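Local atomic coordinates of class I phosphodiesterase PDEB1 (Leishmania major, PDB entry 2R8Q), a protein that belongs to the class I phosphodiesterases and has a helix-rich catalytic domain that holds zinc and magnesium ions and 3-isobutyl-1-methylxanthine in the model. Residues T227-T231 against S232-K236; K316-R319 against D320-G323; H327-Q330 against W331-D334. All coordinates share one frame; numbering follows the deposited sequence.

Contact 1: T227-T231 against S232-K236; sequences TELAT and SGFEK
Ser-232, the last residue of helix 219-232, folds back on the carbonyl of Glu-228 one turn earlier. Its CB lies 4.0 Å from Glu-228 OE2, where the bent glutamate chain comes alongside. Chi1 of 55° sets OG between the backbone N and the carbonyl carbon, turned to the preceding turn. From there OG donates to Glu-228 O at 2.9 Å. The same oxygen accepts the helical bond from Ser-232 N, and the two donors arrive from opposite faces of the carbonyl plane, so one acceptor is gripped twice by one residue. Thr-231 also doubles its bonds to one acceptor: its N and OG1 both donate to Thr-227 O, OG1 at 2.9 Å from above the carbonyl plane.

Gly-233 N still bonds Leu-229 O at 2.9 Å, but phi of 107° takes the chain out of the helix; this is a glycine-terminated helix C-terminus. Beyond it, Leu-229 CD1 meets the edge of the Phe-234 ring, near the ring plane and 4.3 Å from CD1 of Phe-234. Both side chains rest on His-241 of helix 239-254, tying the two helices together at the surface, the contact centre about 24 Å from the chain centre.

Contact 2: K316-R319 against D320-G323; sequences KFFR and DIVG
Between Lys-316 and Gly-323 the backbone runs as regular alpha helix, with the N-H groups of Asp-320, Ile-321, Val-322 and Gly-323 bonded to the carbonyl oxygens four residues earlier, the Ile-321 N-H pointing at Phe-317 O at 171°. This is the C-terminal part of helix 302-324 in the all-helical phosphodiesterase fold, the helix that also supplies Gln-306 and Phe-309 to the 3-isobutyl-1-methylxanthine pocket.

On the buried side, Ile-321 carries the packing. Its CG2 sits 3.8 Å above the plane of the Phe-317 ring, displaced toward the rim, in a CH-pi contact 20° off the ring normal. Chi1 of 67° swings CG1 between the backbone N and the carbonyl carbon and sets CG2 beside the N, over the ring. The other branch ends in CD1, which is 3.9 Å from Phe-317 CE2 and reaches Phe-318 CD2 more loosely, at 4.4 Å. The Phe-317 ring also has a cation-pi partner in Lys-251 of helix 239-254.

The polar side is met by Lys-316 and Asp-320. Lys-316, fully extended, lays its methylene groups across the Asp-320 carboxylate, CE being 3.6 Å from OD2. Its NZ stays 4.7 Å from that oxygen, too far for a salt bridge, though opposite charges at this distance probably still attract. Arg-319 turns elsewhere, its NH2 bonding Asn-337 OD1 on helix 330-348. Farther along the helix, Val-322 CG2 lies against the preceding turn, 3.1 Å from the carbonyl oxygen of Phe-318.

Contact 3: H327-Q330 against W331-D334; sequences HGMQ and WCVD
Met-329 and Cys-332 pack together at the buried side of the turn that starts helix 330-348, whereas Gln-330 and Asp-334 pair on its exposed side. In the tight half, Met-329 CB lies 4.0 Å from Cys-332 SG; the bend at chi3 (61°) also brings Met-329 CE to Cys-332 SG. The backbone joins the same two residues: Cys-332 N donates to Met-329 O at 3.0 Å, a three-residue step at the start of the helix. Cys-332 SG also lies over one face of the Trp-331 indole, toward its rim. The six-membered ring of that indole meets the incoming chain obliquely, CZ3 lying 3.5 Å from Gly-328 O and 3.9 Å from Met-329 CA. Tyr-115 of helix 102-118 touches both Met-329 and Cys-332, while Trp-331 reaches Thr-114 and Thr-118 on that helix.

The solvent side is held by directed bonds. Asp-334 N donates to Gln-330 O. Beside this backbone bond, the glutamine chain bends at chi2 and crosses the aspartate at about a right angle, so that NE2 donates to Asp-334 OD1 at 3.0 Å. The bond is straight, 168° at the hydrogen, and lies in the amide plane, but it meets the carboxylate 46° out of its plane. A neutral amide thus gives the carboxylate a partner without cancelling its charge, so the pair is a hydrogen bond and not a salt bridge.

Overall arrangement
Along the chain the three contacts stand in series, each a continuous local segment; none nests in or crosses another, and none closes a long loop. Contact 1 ends helix 219-232 and starts the turn toward helix 239-254. Contact 2 lies near the end of helix 302-324, and contact 3 begins helix 330-348 after a short connection. Contacts 2 and 3 pack directly, their centres 9 Å apart: Phe-318 CD2 meets Cys-332 CB at 3.6 Å, joining the two consecutive helices. Contact 1 stays about 5 Å from contact 2 at the nearest atoms, but both rest on helix 239-254, which supplies the zinc ligand Asp-254. Contact 3 extends the packing to helix 102-118.

Contact 1: T227-T231 against S232-K236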
ATOM      1  N   THR A 227      16.513  -3.368  25.260  1.00 25.04           N
ATOM      2  CA  THR A 227      17.460  -3.705  26.316  1.00 26.03           C
ATOM      3  C   THR A 227      18.679  -2.786  26.274  1.00 25.36           C
ATOM      4  O   THR A 227      19.170  -2.349  27.319  1.00 25.64           O
ATOM      5  CB  THR A 227      17.918  -5.165  26.193  1.00 28.36           C
ATOM      6  OG1 THR A 227      16.768  -6.021  26.164  1.00 32.11           O
ATOM      7  CG2 THR A 227      18.792  -5.549  27.380  1.00 30.35           C
ATOM      8  N   GLU A 228      19.167  -2.493  25.070  1.00 23.64           N
ATOM      9  CA  GLU A 228      20.319  -1.607  24.925  1.00 22.47           C
ATOM     10  C   GLU A 228      19.935  -0.223  25.446  1.00 23.40           C
ATOM     11  O   GLU A 228      20.758   0.481  26.029  1.00 23.00           O
ATOM     12  CB  GLU A 228      20.752  -1.522  23.457  1.00 22.57           C
ATOM     13  CG  GLU A 228      21.961  -0.624  23.190  1.00 22.98           C
ATOM     14  CD  GLU A 228      23.166  -0.975  24.048  1.00 25.92           C
ATOM     15  OE1 GLU A 228      23.417  -2.178  24.264  1.00 27.11           O
ATOM     16  OE2 GLU A 228      23.870  -0.045  24.498  1.00 26.17           O
ATOM     17  N   LEU A 229      18.679   0.160  25.235  1.00 23.42           N
ATOM     18  CA  LEU A 229      18.189   1.449  25.711  1.00 25.12           C
ATOM     19  C   LEU A 229      18.325   1.481  27.231  1.00 27.19           C
ATOM     20  O   LEU A 229      18.758   2.476  27.810  1.00 26.83           O
ATOM     21  CB  LEU A 229      16.719   1.633  25.317  1.00 26.53           C
ATOM     22  CG  LEU A 229      15.965   2.797  25.962  1.00 26.39           C
ATOM     23  CD1 LEU A 229      16.607   4.106  25.563  1.00 27.43           C
ATOM     24  CD2 LEU A 229      14.504   2.764  25.534  1.00 27.07           C
ATOM     25  N   ALA A 230      17.957   0.377  27.870  1.00 30.17           N
ATOM     26  CA  ALA A 230      18.035   0.266  29.321  1.00 32.12           C
ATOM     27  C   ALA A 230      19.484   0.128  29.784  1.00 33.01           C
ATOM     28  O   ALA A 230      19.842   0.572  30.876  1.00 35.52           O
ATOM     29  CB  ALA A 230      17.217  -0.932  29.796  1.00 33.43           C
ATOM     30  N   THR A 231      20.313  -0.489  28.949  1.00 32.70           N
ATOM     31  CA  THR A 231      21.726  -0.688  29.262  1.00 33.19           C
ATOM     32  C   THR A 231      22.503   0.626  29.243  1.00 31.64           C
ATOM     33  O   THR A 231      23.384   0.850  30.077  1.00 32.28           O
ATOM     34  CB  THR A 231      22.386  -1.656  28.253  1.00 33.50           C
ATOM     35  OG1 THR A 231      21.816  -2.962  28.400  1.00 36.84           O
ATOM     36  CG2 THR A 231      23.890  -1.729  28.483  1.00 35.60           C
ATOM     37  N   SER A 232      22.176   1.492  28.289  1.00 28.83           N
ATOM     38  CA  SER A 232      22.855   2.775  28.163  1.00 26.89           C
ATOM     39  C   SER A 232      22.215   3.868  29.016  1.00 25.86           C
ATOM     40  O   SER A 232      22.868   4.855  29.357  1.00 26.30           O
ATOM     41  CB  SER A 232      22.890   3.209  26.694  1.00 27.51           C
ATOM     42  OG  SER A 232      21.591   3.243  26.129  1.00 27.63           O
ATOM     43  N   GLY A 233      20.943   3.689  29.357  1.00 24.13           N
ATOM     44  CA  GLY A 233      20.254   4.670  30.177  1.00 22.45           C
ATOM     45  C   GLY A 233      19.230   5.506  29.427  1.00 22.15           C
ATOM     46  O   GLY A 233      19.573   6.249  28.507  1.00 23.12           O
ATOM     47  N   PHE A 234      17.967   5.383  29.827  1.00 21.52           N
ATOM     48  CA  PHE A 234      16.883   6.134  29.201  1.00 20.54           C
ATOM     49  C   PHE A 234      16.998   7.631  29.479  1.00 21.73           C
ATOM     50  O   PHE A 234      17.199   8.053  30.622  1.00 22.31           O
ATOM     51  CB  PHE A 234      15.526   5.636  29.717  1.00 21.40           C
ATOM     52  CG  PHE A 234      14.358   6.467  29.260  1.00 19.79           C
ATOM     53  CD1 PHE A 234      13.858   6.347  27.966  1.00 20.14           C
ATOM     54  CD2 PHE A 234      13.774   7.395  30.119  1.00 19.74           C
ATOM     55  CE1 PHE A 234      12.793   7.142  27.534  1.00 17.85           C
ATOM     56  CE2 PHE A 234      12.710   8.194  29.698  1.00 20.89           C
ATOM     57  CZ  PHE A 234      12.220   8.067  28.401  1.00 17.94           C
ATOM     58  N   GLU A 235      16.874   8.434  28.427  1.00 19.74           N
ATOM     59  CA  GLU A 235      16.929   9.885  28.558  1.00 20.37           C
ATOM     60  C   GLU A 235      15.652  10.442  27.950  1.00 18.87           C
ATOM     61  O   GLU A 235      15.452  10.372  26.738  1.00 19.21           O
ATOM     62  CB  GLU A 235      18.152  10.441  27.834  1.00 22.32           C
ATOM     63  CG  GLU A 235      19.463  10.025  28.477  1.00 28.77           C
ATOM     64  CD  GLU A 235      20.667  10.610  27.775  1.00 32.26           C
ATOM     65  OE1 GLU A 235      20.780  11.853  27.725  1.00 36.56           O
ATOM     66  OE2 GLU A 235      21.499   9.826  27.274  1.00 34.38           O
ATOM     67  N   LYS A 236      14.784  10.996  28.791  1.00 18.75           N
ATOM     68  CA  LYS A 236      13.511  11.516  28.311  1.00 19.34           C
ATOM     69  C   LYS A 236      13.617  12.607  27.251  1.00 18.45           C
ATOM     70  O   LYS A 236      12.718  12.758  26.429  1.00 18.86           O
ATOM     71  CB  LYS A 236      12.662  12.024  29.481  1.00 21.13           C
ATOM     72  CG  LYS A 236      11.223  12.326  29.083  1.00 25.24           C
ATOM     73  CD  LYS A 236      10.373  12.707  30.281  1.00 28.98           C
ATOM     74  CE  LYS A 236       8.949  13.028  29.860  1.00 29.51           C
ATOM     75  NZ  LYS A 236       8.122  13.447  31.025  1.00 32.40           N
TER

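Contact 2: K316-R319 against D320-G323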
ATOM      1  N   LYS A 316       8.811 -13.711  29.033  1.00 27.14           N
ATOM      2  CA  LYS A 316      10.103 -13.046  29.124  1.00 26.75           C
ATOM      3  C   LYS A 316       9.990 -11.586  28.706  1.00 23.69           C
ATOM      4  O   LYS A 316      10.621 -10.714  29.302  1.00 23.64           O
ATOM      5  CB  LYS A 316      11.140 -13.743  28.237  1.00 30.24           C
ATOM      6  CG  LYS A 316      12.488 -13.030  28.225  1.00 34.23           C
ATOM      7  CD  LYS A 316      13.484 -13.685  27.280  1.00 38.01           C
ATOM      8  CE  LYS A 316      14.789 -12.903  27.245  1.00 40.13           C
ATOM      9  NZ  LYS A 316      15.777 -13.499  26.302  1.00 43.14           N
ATOM     10  N   PHE A 317       9.183 -11.319  27.684  1.00 22.40           N
ATOM     11  CA  PHE A 317       9.022  -9.952  27.202  1.00 19.89           C
ATOM     12  C   PHE A 317       8.551  -9.016  28.306  1.00 18.89           C
ATOM     13  O   PHE A 317       9.149  -7.965  28.528  1.00 19.17           O
ATOM     14  CB  PHE A 317       8.038  -9.894  26.028  1.00 19.84           C
ATOM     15  CG  PHE A 317       7.929  -8.528  25.400  1.00 21.10           C
ATOM     16  CD1 PHE A 317       9.023  -7.954  24.758  1.00 20.47           C
ATOM     17  CD2 PHE A 317       6.738  -7.810  25.460  1.00 21.75           C
ATOM     18  CE1 PHE A 317       8.935  -6.686  24.185  1.00 22.31           C
ATOM     19  CE2 PHE A 317       6.637  -6.540  24.887  1.00 21.72           C
ATOM     20  CZ  PHE A 317       7.739  -5.979  24.251  1.00 20.55           C
ATOM     21  N   PHE A 318       7.478  -9.381  29.000  1.00 18.11           N
ATOM     22  CA  PHE A 318       6.984  -8.519  30.069  1.00 17.94           C
ATOM     23  C   PHE A 318       7.953  -8.435  31.243  1.00 19.08           C
ATOM     24  O   PHE A 318       8.166  -7.362  31.803  1.00 19.21           O
ATOM     25  CB  PHE A 318       5.602  -8.975  30.554  1.00 18.90           C
ATOM     26  CG  PHE A 318       4.466  -8.437  29.724  1.00 17.33           C
ATOM     27  CD1 PHE A 318       3.980  -9.150  28.631  1.00 18.98           C
ATOM     28  CD2 PHE A 318       3.919  -7.191  30.007  1.00 15.60           C
ATOM     29  CE1 PHE A 318       2.964  -8.623  27.829  1.00 17.79           C
ATOM     30  CE2 PHE A 318       2.904  -6.652  29.213  1.00 15.90           C
ATOM     31  CZ  PHE A 318       2.426  -7.369  28.122  1.00 17.38           C
ATOM     32  N   ARG A 319       8.547  -9.563  31.617  1.00 21.99           N
ATOM     33  CA  ARG A 319       9.497  -9.564  32.721  1.00 23.50           C
ATOM     34  C   ARG A 319      10.656  -8.621  32.402  1.00 23.76           C
ATOM     35  O   ARG A 319      11.101  -7.854  33.257  1.00 23.68           O
ATOM     36  CB  ARG A 319      10.011 -10.987  32.960  1.00 26.81           C
ATOM     37  CG  ARG A 319       8.915 -11.934  33.427  1.00 32.59           C
ATOM     38  CD  ARG A 319       9.241 -13.383  33.117  1.00 36.57           C
ATOM     39  NE  ARG A 319       8.098 -14.253  33.374  1.00 39.74           N
ATOM     40  CZ  ARG A 319       7.974 -15.487  32.894  1.00 41.51           C
ATOM     41  NH1 ARG A 319       8.926 -15.998  32.126  1.00 42.45           N
ATOM     42  NH2 ARG A 319       6.898 -16.208  33.183  1.00 43.04           N
ATOM     43  N   ASP A 320      11.122  -8.669  31.160  1.00 24.47           N
ATOM     44  CA  ASP A 320      12.231  -7.829  30.721  1.00 24.82           C
ATOM     45  C   ASP A 320      11.909  -6.342  30.646  1.00 24.66           C
ATOM     46  O   ASP A 320      12.654  -5.518  31.176  1.00 24.20           O
ATOM     47  CB  ASP A 320      12.737  -8.305  29.358  1.00 28.95           C
ATOM     48  CG  ASP A 320      13.701  -9.467  29.470  1.00 31.84           C
ATOM     49  OD1 ASP A 320      13.584 -10.251  30.435  1.00 34.83           O
ATOM     50  OD2 ASP A 320      14.569  -9.604  28.584  1.00 35.35           O
ATOM     51  N   ILE A 321      10.805  -5.981  29.999  1.00 22.39           N
ATOM     52  CA  ILE A 321      10.483  -4.566  29.883  1.00 21.18           C
ATOM     53  C   ILE A 321      10.044  -3.937  31.198  1.00 21.32           C
ATOM     54  O   ILE A 321      10.320  -2.765  31.444  1.00 22.17           O
ATOM     55  CB  ILE A 321       9.411  -4.309  28.794  1.00 19.69           C
ATOM     56  CG1 ILE A 321       8.065  -4.903  29.213  1.00 19.71           C
ATOM     57  CG2 ILE A 321       9.875  -4.911  27.471  1.00 19.81           C
ATOM     58  CD1 ILE A 321       6.937  -4.567  28.243  1.00 21.64           C
ATOM     59  N   VAL A 322       9.375  -4.707  32.049  1.00 22.26           N
ATOM     60  CA  VAL A 322       8.935  -4.183  33.337  1.00 22.10           C
ATOM     61  C   VAL A 322      10.131  -4.039  34.276  1.00 23.35           C
ATOM     62  O   VAL A 322      10.285  -3.022  34.951  1.00 23.53           O
ATOM     63  CB  VAL A 322       7.883  -5.106  33.995  1.00 22.14           C
ATOM     64  CG1 VAL A 322       7.615  -4.662  35.427  1.00 23.25           C
ATOM     65  CG2 VAL A 322       6.591  -5.065  33.195  1.00 22.01           C
ATOM     66  N   GLY A 323      10.982  -5.057  34.301  1.00 24.72           N
ATOM     67  CA  GLY A 323      12.145  -5.015  35.167  1.00 27.37           C
ATOM     68  C   GLY A 323      13.191  -3.991  34.765  1.00 28.99           C
ATOM     69  O   GLY A 323      13.903  -3.466  35.619  1.00 31.11           O
TER

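Contact 3: H327-Q330 against W331-D334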
ATOM      1  N   HIS A 327       8.641  -0.091  35.390  1.00 23.98           N
ATOM      2  CA  HIS A 327       8.452  -0.617  36.736  1.00 25.15           C
ATOM      3  C   HIS A 327       7.022  -0.519  37.261  1.00 24.91           C
ATOM      4  O   HIS A 327       6.603  -1.334  38.085  1.00 27.80           O
ATOM      5  CB  HIS A 327       9.421   0.079  37.694  1.00 26.34           C
ATOM      6  CG  HIS A 327      10.837   0.100  37.202  1.00 27.26           C
ATOM      7  ND1 HIS A 327      11.421   1.225  36.660  1.00 31.23           N
ATOM      8  CD2 HIS A 327      11.773  -0.877  37.140  1.00 28.79           C
ATOM      9  CE1 HIS A 327      12.656   0.939  36.285  1.00 28.43           C
ATOM     10  NE2 HIS A 327      12.894  -0.329  36.565  1.00 31.62           N
ATOM     11  N   GLY A 328       6.266   0.462  36.776  1.00 23.30           N
ATOM     12  CA  GLY A 328       4.896   0.626  37.230  1.00 21.86           C
ATOM     13  C   GLY A 328       3.914  -0.403  36.693  1.00 21.21           C
ATOM     14  O   GLY A 328       2.746  -0.412  37.090  1.00 22.38           O
ATOM     15  N   MET A 329       4.379  -1.267  35.793  1.00 20.23           N
ATOM     16  CA  MET A 329       3.528  -2.300  35.200  1.00 20.21           C
ATOM     17  C   MET A 329       3.788  -3.680  35.807  1.00 20.20           C
ATOM     18  O   MET A 329       3.627  -4.706  35.149  1.00 18.96           O
ATOM     19  CB  MET A 329       3.739  -2.341  33.678  1.00 19.96           C
ATOM     20  CG  MET A 329       3.066  -1.191  32.931  1.00 18.97           C
ATOM     21  SD  MET A 329       3.755  -0.873  31.284  1.00 20.94           S
ATOM     22  CE  MET A 329       3.447  -2.432  30.471  1.00 19.40           C
ATOM     23  N   GLN A 330       4.180  -3.700  37.075  1.00 21.55           N
ATOM     24  CA  GLN A 330       4.460  -4.952  37.763  1.00 21.42           C
ATOM     25  C   GLN A 330       3.281  -5.923  37.733  1.00 20.63           C
ATOM     26  O   GLN A 330       3.478  -7.132  37.641  1.00 21.03           O
ATOM     27  CB  GLN A 330       4.850  -4.672  39.216  1.00 23.13           C
ATOM     28  CG  GLN A 330       5.264  -5.908  40.009  1.00 22.98           C
ATOM     29  CD  GLN A 330       6.448  -6.632  39.393  1.00 23.88           C
ATOM     30  OE1 GLN A 330       7.425  -6.008  38.981  1.00 25.32           O
ATOM     31  NE2 GLN A 330       6.371  -7.958  39.340  1.00 25.27           N
ATOM     32  N   TRP A 331       2.061  -5.399  37.802  1.00 20.54           N
ATOM     33  CA  TRP A 331       0.881  -6.258  37.802  1.00 21.23           C
ATOM     34  C   TRP A 331       0.829  -7.155  36.562  1.00 21.24           C
ATOM     35  O   TRP A 331       0.276  -8.249  36.608  1.00 20.61           O
ATOM     36  CB  TRP A 331      -0.398  -5.414  37.916  1.00 22.02           C
ATOM     37  CG  TRP A 331      -0.968  -4.935  36.611  1.00 22.10           C
ATOM     38  CD1 TRP A 331      -1.715  -5.662  35.724  1.00 21.93           C
ATOM     39  CD2 TRP A 331      -0.830  -3.628  36.040  1.00 22.64           C
ATOM     40  NE1 TRP A 331      -2.049  -4.889  34.640  1.00 22.16           N
ATOM     41  CE2 TRP A 331      -1.519  -3.637  34.807  1.00 22.72           C
ATOM     42  CE3 TRP A 331      -0.191  -2.449  36.450  1.00 23.39           C
ATOM     43  CZ2 TRP A 331      -1.587  -2.512  33.977  1.00 22.93           C
ATOM     44  CZ3 TRP A 331      -0.259  -1.329  35.625  1.00 22.67           C
ATOM     45  CH2 TRP A 331      -0.953  -1.372  34.401  1.00 22.65           C
ATOM     46  N   CYS A 332       1.410  -6.691  35.459  1.00 21.49           N
ATOM     47  CA  CYS A 332       1.421  -7.475  34.226  1.00 20.27           C
ATOM     48  C   CYS A 332       2.234  -8.742  34.437  1.00 20.37           C
ATOM     49  O   CYS A 332       1.828  -9.829  34.031  1.00 21.57           O
ATOM     50  CB  CYS A 332       2.043  -6.677  33.082  1.00 19.54           C
ATOM     51  SG  CYS A 332       1.152  -5.181  32.646  1.00 22.22           S
ATOM     52  N   VAL A 333       3.392  -8.588  35.071  1.00 21.22           N
ATOM     53  CA  VAL A 333       4.270  -9.715  35.350  1.00 21.39           C
ATOM     54  C   VAL A 333       3.635 -10.647  36.378  1.00 22.01           C
ATOM     55  O   VAL A 333       3.658 -11.865  36.215  1.00 21.45           O
ATOM     56  CB  VAL A 333       5.641  -9.239  35.881  1.00 22.41           C
ATOM     57  CG1 VAL A 333       6.462 -10.428  36.359  1.00 22.57           C
ATOM     58  CG2 VAL A 333       6.390  -8.494  34.785  1.00 22.50           C
ATOM     59  N   ASP A 334       3.068 -10.072  37.434  1.00 22.26           N
ATOM     60  CA  ASP A 334       2.436 -10.882  38.468  1.00 23.52           C
ATOM     61  C   ASP A 334       1.291 -11.707  37.903  1.00 23.16           C
ATOM     62  O   ASP A 334       1.108 -12.861  38.278  1.00 22.72           O
ATOM     63  CB  ASP A 334       1.902 -10.005  39.602  1.00 24.96           C
ATOM     64  CG  ASP A 334       2.993  -9.220  40.295  1.00 27.39           C
ATOM     65  OD1 ASP A 334       4.143  -9.696  40.316  1.00 29.55           O
ATOM     66  OD2 ASP A 334       2.693  -8.133  40.832  1.00 28.65           O
TER